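Local structure of BIFUNCTIONAL PROTEIN Proline utilization A (PutA) (Corynebacterium freiburgense, 5UX5) at residues V895-K900 / G1036-D1041; R970-E975 / K1057-S1062; Y978-D983 / R1002-H1007; E1008-H1013 / E1030-N1035. The protein catalyses both oxidative steps of proline catabolism, using FAD in its proline dehydrogenase domain and NAD in its aldehyde dehydrogenase domain, which acts on the semialdehyde product. One frame throughout, in Å; residues are numbered along the deposited sequence.

Contact 1. Residues V895-K900 / G1036-D1041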
# COMPACT_ATOMS: atom_id res chain seq x y z
N VAL A 895 1.55 0.12 25.72
CA VAL A 895 1.22 0.13 27.14
C VAL A 895 -0.23 -0.30 27.29
O VAL A 895 -1.10 0.24 26.60
CB VAL A 895 1.42 1.52 27.79
CG1 VAL A 895 0.92 1.47 29.24
CG2 VAL A 895 2.86 1.95 27.75
N GLY A 896 -0.47 -1.28 28.16
CA GLY A 896 -1.80 -1.74 28.48
C GLY A 896 -1.99 -3.21 28.16
O GLY A 896 -1.05 -3.94 27.84
N VAL A 897 -3.24 -3.66 28.31
CA VAL A 897 -3.58 -5.02 27.91
C VAL A 897 -3.35 -5.23 26.42
O VAL A 897 -3.05 -6.34 25.98
CB VAL A 897 -5.03 -5.35 28.30
CG1 VAL A 897 -5.31 -6.79 27.95
CG2 VAL A 897 -5.24 -5.08 29.79
N GLY A 898 -3.53 -4.19 25.61
CA GLY A 898 -2.97 -4.23 24.28
C GLY A 898 -3.76 -4.82 23.13
O GLY A 898 -3.16 -5.44 22.26
N ALA A 899 -5.08 -4.66 23.07
CA ALA A 899 -5.75 -5.07 21.83
C ALA A 899 -5.35 -4.13 20.72
O ALA A 899 -5.01 -2.98 20.96
CB ALA A 899 -7.27 -5.05 21.96
N LYS A 900 -5.38 -4.65 19.50
CA LYS A 900 -5.00 -3.86 18.33
C LYS A 900 -6.12 -2.93 17.90
O LYS A 900 -7.26 -3.35 17.76
CB LYS A 900 -4.61 -4.75 17.16
CG LYS A 900 -3.31 -5.41 17.39
CD LYS A 900 -2.88 -6.30 16.27
CE LYS A 900 -1.39 -6.52 16.43
NZ LYS A 900 -0.86 -7.12 15.23
N GLY A 1036 6.23 0.78 32.24
CA GLY A 1036 5.22 0.44 31.24
C GLY A 1036 4.56 -0.93 31.34
O GLY A 1036 4.07 -1.44 30.33
N SER A 1037 4.54 -1.55 32.52
CA SER A 1037 3.78 -2.77 32.75
C SER A 1037 2.31 -2.44 33.04
O SER A 1037 1.92 -1.28 33.20
CB SER A 1037 4.40 -3.56 33.91
OG SER A 1037 5.77 -3.82 33.71
N VAL A 1038 1.48 -3.48 33.11
CA VAL A 1038 0.05 -3.28 33.31
C VAL A 1038 -0.45 -4.22 34.40
O VAL A 1038 -0.24 -5.43 34.36
CB VAL A 1038 -0.74 -3.48 31.99
CG1 VAL A 1038 -0.50 -4.85 31.40
CG2 VAL A 1038 -2.22 -3.24 32.21
N VAL A 1039 -1.09 -3.64 35.40
CA VAL A 1039 -1.66 -4.38 36.50
C VAL A 1039 -3.11 -4.66 36.11
O VAL A 1039 -3.91 -3.73 36.03
CB VAL A 1039 -1.57 -3.58 37.81
CG1 VAL A 1039 -2.30 -4.27 38.94
CG2 VAL A 1039 -0.13 -3.32 38.18
N ILE A 1040 -3.43 -5.93 35.84
CA ILE A 1040 -4.78 -6.36 35.47
C ILE A 1040 -5.53 -6.64 36.77
O ILE A 1040 -5.33 -7.68 37.42
CB ILE A 1040 -4.72 -7.57 34.55
CG1 ILE A 1040 -3.83 -7.25 33.33
CG2 ILE A 1040 -6.11 -8.04 34.18
CD1 ILE A 1040 -3.29 -8.47 32.57
N ASP A 1041 -6.39 -5.71 37.18
CA ASP A 1041 -6.89 -5.75 38.55
C ASP A 1041 -8.40 -5.93 38.64
O ASP A 1041 -8.99 -5.72 39.71
CB ASP A 1041 -6.46 -4.50 39.33
CG ASP A 1041 -6.96 -3.19 38.72
OD1 ASP A 1041 -7.89 -3.19 37.87
OD2 ASP A 1041 -6.45 -2.14 39.17
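Val1038 and Val897 meet where a loop of the aldehyde dehydrogenase domain lies beside an outer strand of the C-terminal domain, which has a Rossmann-like α/β layout. Val1038 belongs to strand 1038-1040 and points its CB at the loop. Its two methyls share the work. CG1 sits between the backbone N and the carbonyl carbon (chi1 58°) and reaches Gly896 O at 3.7 Å. CG2 lies over the Gly896-Val897 link, 4.0 Å from Gly896 CA and 4.1 Å from Val897 N. Val1038 therefore lies against bare backbone at Gly896. Gly896 has positive phi and offers backbone alone to the valine.

Val897 extends the apolar patch. Its CG2 methyl is 4.3 Å from Val1038 CG2. No hydrogen bond crosses the contact. Polar ties run to other parts: Val895 pairs by backbone with Ala690, and strand 1038-1040 pairs with strand 1015-1018. Residues 895-897 and 1036-1040 run in nearly the same direction, 18° apart, without forming a strand pair. At the far end Ile1040, whose CG1 lies toward the loop, meets the same Val897 methyl, with Ile1040 CG1 4.4 Å from Val897 CG2.

Contact 2. Residues R970-E975 / K1057-S1062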
# COMPACT_ATOMS: atom_id res chain seq x y z
N ARG A 970 -4.30 -13.51 14.45
CA ARG A 970 -4.08 -14.67 15.29
C ARG A 970 -3.61 -14.22 16.66
O ARG A 970 -3.16 -13.08 16.86
CB ARG A 970 -3.07 -15.66 14.67
CG ARG A 970 -1.66 -15.15 14.51
CD ARG A 970 -0.77 -16.18 13.82
NE ARG A 970 0.64 -15.81 13.88
CZ ARG A 970 1.65 -16.64 13.61
NH1 ARG A 970 1.41 -17.90 13.28
NH2 ARG A 970 2.91 -16.21 13.67
N TYR A 971 -3.70 -15.16 17.60
CA TYR A 971 -3.25 -14.93 18.96
C TYR A 971 -1.97 -15.72 19.20
O TYR A 971 -1.89 -16.89 18.83
CB TYR A 971 -4.35 -15.33 19.94
CG TYR A 971 -5.63 -14.54 19.77
CD1 TYR A 971 -6.58 -14.91 18.83
CD2 TYR A 971 -5.87 -13.38 20.52
CE1 TYR A 971 -7.77 -14.20 18.67
CE2 TYR A 971 -7.05 -12.64 20.36
CZ TYR A 971 -7.99 -13.06 19.43
OH TYR A 971 -9.15 -12.38 19.27
N ARG A 972 -0.98 -15.08 19.80
CA ARG A 972 0.28 -15.73 20.20
C ARG A 972 0.37 -15.83 21.72
O ARG A 972 -0.13 -14.95 22.43
CB ARG A 972 1.53 -14.97 19.72
CG ARG A 972 1.59 -14.69 18.26
CD ARG A 972 1.58 -15.99 17.51
NE ARG A 972 2.88 -16.62 17.47
CZ ARG A 972 3.08 -17.83 16.96
NH1 ARG A 972 2.05 -18.49 16.47
NH2 ARG A 972 4.31 -18.35 16.92
N PRO A 973 1.04 -16.85 22.25
CA PRO A 973 1.06 -17.03 23.70
C PRO A 973 1.91 -15.96 24.37
O PRO A 973 2.99 -15.62 23.87
CB PRO A 973 1.68 -18.42 23.88
CG PRO A 973 2.56 -18.56 22.72
CD PRO A 973 1.85 -17.88 21.57
N LEU A 974 1.37 -15.38 25.45
CA LEU A 974 2.18 -14.58 26.38
C LEU A 974 3.07 -15.50 27.20
O LEU A 974 2.59 -16.45 27.80
CB LEU A 974 1.28 -13.78 27.30
CG LEU A 974 1.95 -12.92 28.37
CD1 LEU A 974 2.38 -11.62 27.77
CD2 LEU A 974 1.01 -12.68 29.57
N GLU A 975 4.38 -15.23 27.19
CA GLU A 975 5.36 -16.14 27.81
C GLU A 975 5.24 -16.19 29.33
O GLU A 975 5.23 -17.28 29.92
CB GLU A 975 6.77 -15.74 27.40
CG GLU A 975 6.99 -15.74 25.89
CD GLU A 975 8.40 -15.28 25.51
OE1 GLU A 975 9.33 -15.49 26.33
OE2 GLU A 975 8.55 -14.72 24.41
N LYS A 1057 -1.06 -12.53 23.08
CA LYS A 1057 -0.65 -11.34 22.36
C LYS A 1057 -1.24 -11.39 20.95
O LYS A 1057 -0.95 -12.31 20.18
CB LYS A 1057 0.88 -11.26 22.30
CG LYS A 1057 1.61 -11.16 23.62
CD LYS A 1057 3.11 -11.10 23.35
CE LYS A 1057 3.55 -12.36 22.63
NZ LYS A 1057 5.02 -12.64 22.69
N GLU A 1058 -2.03 -10.38 20.60
CA GLU A 1058 -2.62 -10.36 19.27
C GLU A 1058 -1.54 -10.10 18.23
O GLU A 1058 -0.54 -9.42 18.51
CB GLU A 1058 -3.70 -9.28 19.19
CG GLU A 1058 -4.82 -9.48 20.19
CD GLU A 1058 -5.87 -8.38 20.17
OE1 GLU A 1058 -6.82 -8.44 21.00
OE2 GLU A 1058 -5.72 -7.44 19.36
N GLN A 1059 -1.73 -10.66 17.03
CA GLN A 1059 -0.77 -10.46 15.94
C GLN A 1059 -1.42 -10.54 14.56
O GLN A 1059 -2.19 -11.47 14.28
CB GLN A 1059 0.36 -11.50 16.00
CG GLN A 1059 1.37 -11.42 14.86
CD GLN A 1059 2.42 -12.50 14.93
OE1 GLN A 1059 2.10 -13.68 14.81
NE2 GLN A 1059 3.68 -12.10 15.07
N ALA A 1060 -1.04 -9.62 13.68
CA ALA A 1060 -1.46 -9.62 12.28
C ALA A 1060 -0.30 -10.03 11.39
O ALA A 1060 0.79 -9.46 11.50
CB ALA A 1060 -1.95 -8.24 11.86
N VAL A 1061 -0.51 -11.03 10.52
CA VAL A 1061 0.51 -11.49 9.58
C VAL A 1061 -0.03 -11.29 8.17
O VAL A 1061 -0.96 -11.98 7.75
CB VAL A 1061 0.90 -12.95 9.80
CG1 VAL A 1061 2.12 -13.29 8.97
CG2 VAL A 1061 1.15 -13.24 11.27
N SER A 1062 0.60 -10.38 7.43
CA SER A 1062 0.19 -10.00 6.09
C SER A 1062 1.24 -10.47 5.10
O SER A 1062 2.40 -10.07 5.22
CB SER A 1062 -0.01 -8.49 5.99
OG SER A 1062 -0.36 -8.14 4.68
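Lys1057, Gln1059 and Arg970 carry most of this antiparallel β pairing between strands 965-980 and 1056-1064. Arg970 with Gln1059 and Arg972 with Lys1057 form hydrogen-bonded pairs, and Tyr971 with Glu1058 is the non-hydrogen-bonded pair between them. Lys1057 has the largest buried area of the contact. Its N bonds to Arg972 O at 2.7 Å, and its O accepts from Arg972 N. Its aliphatic chain runs on past Leu974, then bends so that CE lies 3.5 Å from Pro973 O. The ammonium group is near Glu975 but beyond salt-bridge distance, and Lys1057 also makes a cation-pi contact with Trp890.

Gln1059 and Arg970 run side by side on the same face. The Gln1059 chain is extended, with CG anti to the backbone N (chi1 177°). This carries the amide alongside the Arg970 guanidinium; the two planes are 15° apart. OE1 accepts two bonds, from Arg970 NE at 2.7 Å and from Arg970 NH2 at 2.9 Å. Gln1059 NE2 bonds to Val868 O, so both ends of the amide are held.

Arg972 NH1 lies over one face of the Arg970 guanidinium. Salt bridges with Glu956 (Arg970) and Glu864 (Arg972) probably offset the like charges. On the other face of the sheet, Tyr971 CE2 rests 3.9 Å from Glu1058 CG.

Contact 3. Residues Y978-D983 / R1002-H1007; sequences YVVGDD and RKLETH
The β-α-β unit formed by strand 965-980, helix 984-997 and strand 1000-1003 brings Tyr978 and Val979 beside Arg1002 and Lys1003 as parallel strand neighbours. Val979 bridges the strands through its backbone. Its N donates to Arg1002 O at 2.9 Å, and its O accepts from Leu1004 N at 3.0 Å.

Tyr978 and Arg1002 project side by side from one face of the sheet. The extended arginine chain follows the ring, with Arg1002 CD 3.6 Å from Tyr978 CE1. The guanidinium is turned 78° from the ring plane. The hydrogen bond from Arg1002 NH1 to Tyr978 OH is modelled very short, so its length is doubtful. Leu1004 packs on the same ring. With CG anti to its N (chi1 -176°), it places CD1 against Tyr978 CD1 at 3.9 Å and CD2 against Val980 CG2 at 3.7 Å.

On the other face, Lys1003 bends at its last torsion and reaches Asp982 beyond the strand end. Lys1003 NZ forms a salt bridge with Asp982 OD1 at 3.3 Å; its hydrogen bond is weak. Lys1003 also makes a cation-pi contact with Phe987 of the connecting helix. The chemistry thus divides: buried apolar groups lie beside the tyrosine ring, while the exposed Lys1003-Asp982 pair probably adds only modest electrostatic attraction.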
# COMPACT_ATOMS: atom_id res chain seq x y z
N TYR A 978 2.70 -12.39 35.64
CA TYR A 978 2.93 -12.19 37.06
C TYR A 978 1.59 -12.12 37.80
O TYR A 978 0.62 -11.55 37.29
CB TYR A 978 3.74 -10.91 37.30
CG TYR A 978 5.19 -11.07 36.91
CD1 TYR A 978 6.11 -11.63 37.80
CD2 TYR A 978 5.66 -10.67 35.65
CE1 TYR A 978 7.43 -11.80 37.46
CE2 TYR A 978 7.01 -10.83 35.29
CZ TYR A 978 7.89 -11.40 36.20
OH TYR A 978 9.23 -11.57 35.89
N VAL A 979 1.55 -12.71 38.99
CA VAL A 979 0.32 -12.83 39.76
C VAL A 979 0.53 -12.19 41.13
O VAL A 979 1.51 -12.51 41.82
CB VAL A 979 -0.12 -14.30 39.90
CG1 VAL A 979 -1.45 -14.40 40.62
CG2 VAL A 979 -0.16 -14.97 38.55
N VAL A 980 -0.38 -11.31 41.52
CA VAL A 980 -0.31 -10.63 42.80
C VAL A 980 -1.52 -10.97 43.65
O VAL A 980 -2.66 -10.86 43.17
CB VAL A 980 -0.21 -9.11 42.63
CG1 VAL A 980 -0.15 -8.47 43.99
CG2 VAL A 980 1.02 -8.79 41.87
N GLY A 981 -1.29 -11.42 44.87
CA GLY A 981 -2.37 -11.75 45.78
C GLY A 981 -2.39 -13.23 46.07
O GLY A 981 -1.71 -14.04 45.43
N ASP A 982 -3.22 -13.60 47.05
CA ASP A 982 -3.33 -14.99 47.47
C ASP A 982 -4.78 -15.42 47.46
O ASP A 982 -5.61 -14.86 48.20
CB ASP A 982 -2.69 -15.23 48.85
CG ASP A 982 -1.17 -15.03 48.83
OD1 ASP A 982 -0.48 -15.54 47.90
OD2 ASP A 982 -0.66 -14.36 49.75
N ASP A 983 -5.09 -16.39 46.61
CA ASP A 983 -6.42 -16.97 46.51
C ASP A 983 -6.30 -18.24 45.69
O ASP A 983 -6.15 -18.18 44.47
CB ASP A 983 -7.40 -16.00 45.89
CG ASP A 983 -8.81 -16.53 45.87
OD1 ASP A 983 -9.04 -17.63 45.32
OD2 ASP A 983 -9.69 -15.86 46.43
N ARG A 1002 4.27 -16.46 37.47
CA ARG A 1002 5.25 -16.11 38.50
C ARG A 1002 4.54 -15.32 39.59
O ARG A 1002 3.94 -14.28 39.30
CB ARG A 1002 6.41 -15.28 37.93
CG ARG A 1002 7.39 -16.05 37.12
CD ARG A 1002 8.55 -15.16 36.73
NE ARG A 1002 9.27 -15.68 35.57
CZ ARG A 1002 10.01 -14.94 34.76
NH1 ARG A 1002 10.14 -13.64 35.01
NH2 ARG A 1002 10.63 -15.48 33.71
N LYS A 1003 4.59 -15.83 40.82
CA LYS A 1003 4.05 -15.11 41.97
C LYS A 1003 4.95 -13.93 42.29
O LYS A 1003 6.16 -13.99 42.11
CB LYS A 1003 3.91 -16.03 43.18
CG LYS A 1003 2.45 -16.49 43.43
CD LYS A 1003 2.36 -17.58 44.48
CE LYS A 1003 0.96 -18.17 44.58
NZ LYS A 1003 -0.05 -17.19 45.09
N LEU A 1004 4.33 -12.81 42.67
CA LEU A 1004 5.03 -11.54 42.81
C LEU A 1004 4.64 -10.90 44.13
O LEU A 1004 3.46 -10.83 44.46
CB LEU A 1004 4.68 -10.60 41.66
CG LEU A 1004 5.39 -9.25 41.59
CD1 LEU A 1004 6.77 -9.34 40.94
CD2 LEU A 1004 4.50 -8.31 40.83
N GLU A 1005 5.64 -10.44 44.87
CA GLU A 1005 5.44 -9.77 46.15
C GLU A 1005 5.58 -8.25 45.99
O GLU A 1005 5.97 -7.74 44.93
CB GLU A 1005 6.45 -10.30 47.17
CG GLU A 1005 6.40 -11.80 47.39
CD GLU A 1005 5.79 -12.17 48.74
OE1 GLU A 1005 4.54 -12.32 48.83
OE2 GLU A 1005 6.56 -12.31 49.72
N THR A 1006 5.26 -7.53 47.07
CA THR A 1006 5.57 -6.11 47.09
C THR A 1006 7.08 -5.94 47.12
O THR A 1006 7.79 -6.69 47.80
CB THR A 1006 4.96 -5.42 48.32
OG1 THR A 1006 3.66 -5.96 48.61
CG2 THR A 1006 4.83 -3.92 48.10
N HIS A 1007 7.56 -4.94 46.38
CA HIS A 1007 8.99 -4.61 46.28
C HIS A 1007 9.79 -5.64 45.50
O HIS A 1007 10.97 -5.42 45.22
CB HIS A 1007 9.60 -4.38 47.67
CG HIS A 1007 9.04 -3.18 48.38
ND1 HIS A 1007 7.92 -3.25 49.18
CD2 HIS A 1007 9.43 -1.88 48.38
CE1 HIS A 1007 7.65 -2.04 49.65
NE2 HIS A 1007 8.55 -1.20 49.18

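Contact 4. Residues E1008-H1013 / E1030-N1035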
# COMPACT_ATOMS: atom_id res chain seq x y z
N GLU A 1008 9.18 -6.76 45.11
CA GLU A 1008 9.85 -7.63 44.15
C GLU A 1008 9.81 -6.99 42.75
O GLU A 1008 8.76 -6.55 42.28
CB GLU A 1008 9.22 -9.03 44.14
CG GLU A 1008 10.04 -10.11 43.37
CD GLU A 1008 9.37 -11.50 43.34
OE1 GLU A 1008 8.48 -11.79 44.17
OE2 GLU A 1008 9.74 -12.31 42.46
N TRP A 1009 10.98 -6.90 42.12
CA TRP A 1009 11.13 -6.34 40.78
C TRP A 1009 10.46 -7.22 39.72
O TRP A 1009 10.31 -8.44 39.87
CB TRP A 1009 12.62 -6.20 40.48
CG TRP A 1009 13.04 -5.76 39.09
CD1 TRP A 1009 13.39 -4.50 38.71
CD2 TRP A 1009 13.20 -6.59 37.92
NE1 TRP A 1009 13.76 -4.48 37.38
CE2 TRP A 1009 13.65 -5.75 36.87
CE3 TRP A 1009 13.01 -7.96 37.66
CZ2 TRP A 1009 13.91 -6.23 35.58
CZ3 TRP A 1009 13.25 -8.43 36.36
CH2 TRP A 1009 13.70 -7.56 35.34
N PHE A 1010 10.10 -6.58 38.61
CA PHE A 1010 9.56 -7.26 37.44
C PHE A 1010 9.97 -6.46 36.20
O PHE A 1010 10.16 -5.25 36.29
CB PHE A 1010 8.03 -7.41 37.52
CG PHE A 1010 7.30 -6.15 37.90
CD1 PHE A 1010 6.92 -5.23 36.93
CD2 PHE A 1010 7.00 -5.87 39.23
CE1 PHE A 1010 6.23 -4.06 37.27
CE2 PHE A 1010 6.31 -4.70 39.58
CZ PHE A 1010 5.93 -3.80 38.59
N PRO A 1011 10.11 -7.11 35.05
CA PRO A 1011 10.73 -6.46 33.89
C PRO A 1011 9.82 -5.40 33.30
O PRO A 1011 8.61 -5.39 33.55
CB PRO A 1011 10.93 -7.62 32.90
CG PRO A 1011 10.72 -8.85 33.65
CD PRO A 1011 9.80 -8.52 34.77
N PRO A 1012 10.36 -4.51 32.48
CA PRO A 1012 9.49 -3.58 31.75
C PRO A 1012 8.50 -4.33 30.86
O PRO A 1012 8.83 -5.37 30.28
CB PRO A 1012 10.47 -2.73 30.92
CG PRO A 1012 11.79 -2.79 31.70
CD PRO A 1012 11.80 -4.17 32.34
N HIS A 1013 7.30 -3.77 30.75
CA HIS A 1013 6.21 -4.25 29.89
C HIS A 1013 5.61 -5.58 30.33
O HIS A 1013 4.99 -6.28 29.52
CB HIS A 1013 6.68 -4.31 28.43
CG HIS A 1013 7.45 -3.09 28.03
ND1 HIS A 1013 8.80 -3.11 27.78
CD2 HIS A 1013 7.07 -1.79 27.97
CE1 HIS A 1013 9.22 -1.88 27.52
NE2 HIS A 1013 8.19 -1.06 27.65
N GLU A 1030 2.93 1.87 41.10
CA GLU A 1030 3.90 2.94 40.83
C GLU A 1030 5.07 2.43 40.02
O GLU A 1030 5.61 3.15 39.17
CB GLU A 1030 4.43 3.53 42.12
CG GLU A 1030 3.46 4.42 42.83
CD GLU A 1030 3.88 4.71 44.26
OE1 GLU A 1030 4.79 4.02 44.77
OE2 GLU A 1030 3.30 5.63 44.88
N TRP A 1031 5.49 1.19 40.27
CA TRP A 1031 6.59 0.66 39.50
C TRP A 1031 6.15 0.33 38.09
O TRP A 1031 6.87 0.61 37.14
CB TRP A 1031 7.18 -0.57 40.17
CG TRP A 1031 7.94 -0.25 41.42
CD1 TRP A 1031 8.00 0.95 42.06
CD2 TRP A 1031 8.77 -1.14 42.16
NE1 TRP A 1031 8.81 0.86 43.17
CE2 TRP A 1031 9.30 -0.42 43.25
CE3 TRP A 1031 9.12 -2.49 42.01
CZ2 TRP A 1031 10.16 -0.99 44.18
CZ3 TRP A 1031 9.97 -3.06 42.93
CH2 TRP A 1031 10.49 -2.31 44.00
N ALA A 1032 4.94 -0.21 37.95
CA ALA A 1032 4.39 -0.51 36.62
C ALA A 1032 4.30 0.75 35.77
O ALA A 1032 4.49 0.68 34.55
CB ALA A 1032 3.02 -1.17 36.73
N ALA A 1033 3.97 1.89 36.39
CA ALA A 1033 3.86 3.13 35.63
C ALA A 1033 5.22 3.60 35.14
O ALA A 1033 5.30 4.20 34.06
CB ALA A 1033 3.22 4.22 36.48
N LEU A 1034 6.28 3.31 35.89
CA LEU A 1034 7.62 3.69 35.47
C LEU A 1034 8.12 2.84 34.31
O LEU A 1034 8.74 3.37 33.39
CB LEU A 1034 8.58 3.58 36.65
CG LEU A 1034 8.41 4.67 37.69
CD1 LEU A 1034 9.17 4.31 38.96
CD2 LEU A 1034 8.89 5.96 37.12
N ASN A 1035 7.88 1.53 34.33
CA ASN A 1035 8.44 0.67 33.30
C ASN A 1035 7.40 0.13 32.33
O ASN A 1035 7.65 -0.86 31.64
CB ASN A 1035 9.24 -0.48 33.93
CG ASN A 1035 8.39 -1.50 34.67
OD1 ASN A 1035 7.17 -1.59 34.50
ND2 ASN A 1035 9.05 -2.31 35.49
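Asn1035 makes the closest polar contacts here, on helix 1026-1035. Its backbone O accepts a hydrogen bond from His1013 N at 3.1 Å, with the donor tilted 23° from the carbonyl plane. The same oxygen lies over one face of the His1013 ring, offset toward the rim. Pro1012 comes in beside it and puts CB 4.0 Å from Asn1035 CB.

The Asn1035 side chain points at the loop. With CG between the backbone N and the carbonyl carbon (chi1 69°), ND2 comes 3.2 Å from Phe1010 O. The amide also stands at the Phe1010 ring, with ND2 3.8 Å from CE1. Ring and amide planes are 75° apart, so the amide does not stack flat on the ring.

Phe1010 reaches an earlier part of the helix. Its CZ touches Trp1031 CB at 3.8 Å and also lies near Ala1032, whose backbone N sits at the ring edge. The Trp1031 indole reaches the backbone of Glu1008, with CZ3 3.8 Å from its O. Within the helix, Asn1035 N is bonded to Trp1031 O.

Outer residues hold these groups in place. Asn1035 OD1 hydrogen-bonds to Ser1037 OG. His1013 NE2 bonds to Asn892, which ties the loop to another part of the chain. Leu1004 and Ser1037 also border Phe1010.

Gly1036, with positive phi, has left helical angles and leads to strand 1038-1040. Here the loop entering strand 1015-1018 packs on the helix leading to its parallel neighbour 1038-1040, consistent with a Rossmann-like α/β domain.

In the fold
All four contacts involve the C-terminal domain and are partly buried; contact 1 has no exposed touching residue. Contacts 2 and 3 share strand 965-980. Contact 2 pairs it antiparallel with strand 1056-1064, and contact 3 pairs it parallel with strand 1000-1003; both rely on backbone bonds. Contact 1 is a small apolar meeting without hydrogen bonds, whereas contact 4 combines aromatic packing with one backbone bond. Contact 1 touches contact 2 through Lys900 and Glu1058, and touches contact 4 through Ser1037. Contact 2 lies nearest the chain centre, its own centre about 22 Å away; contact 3 is farthest, about 45 Å, with its Lys1003-Asp982 pair exposed.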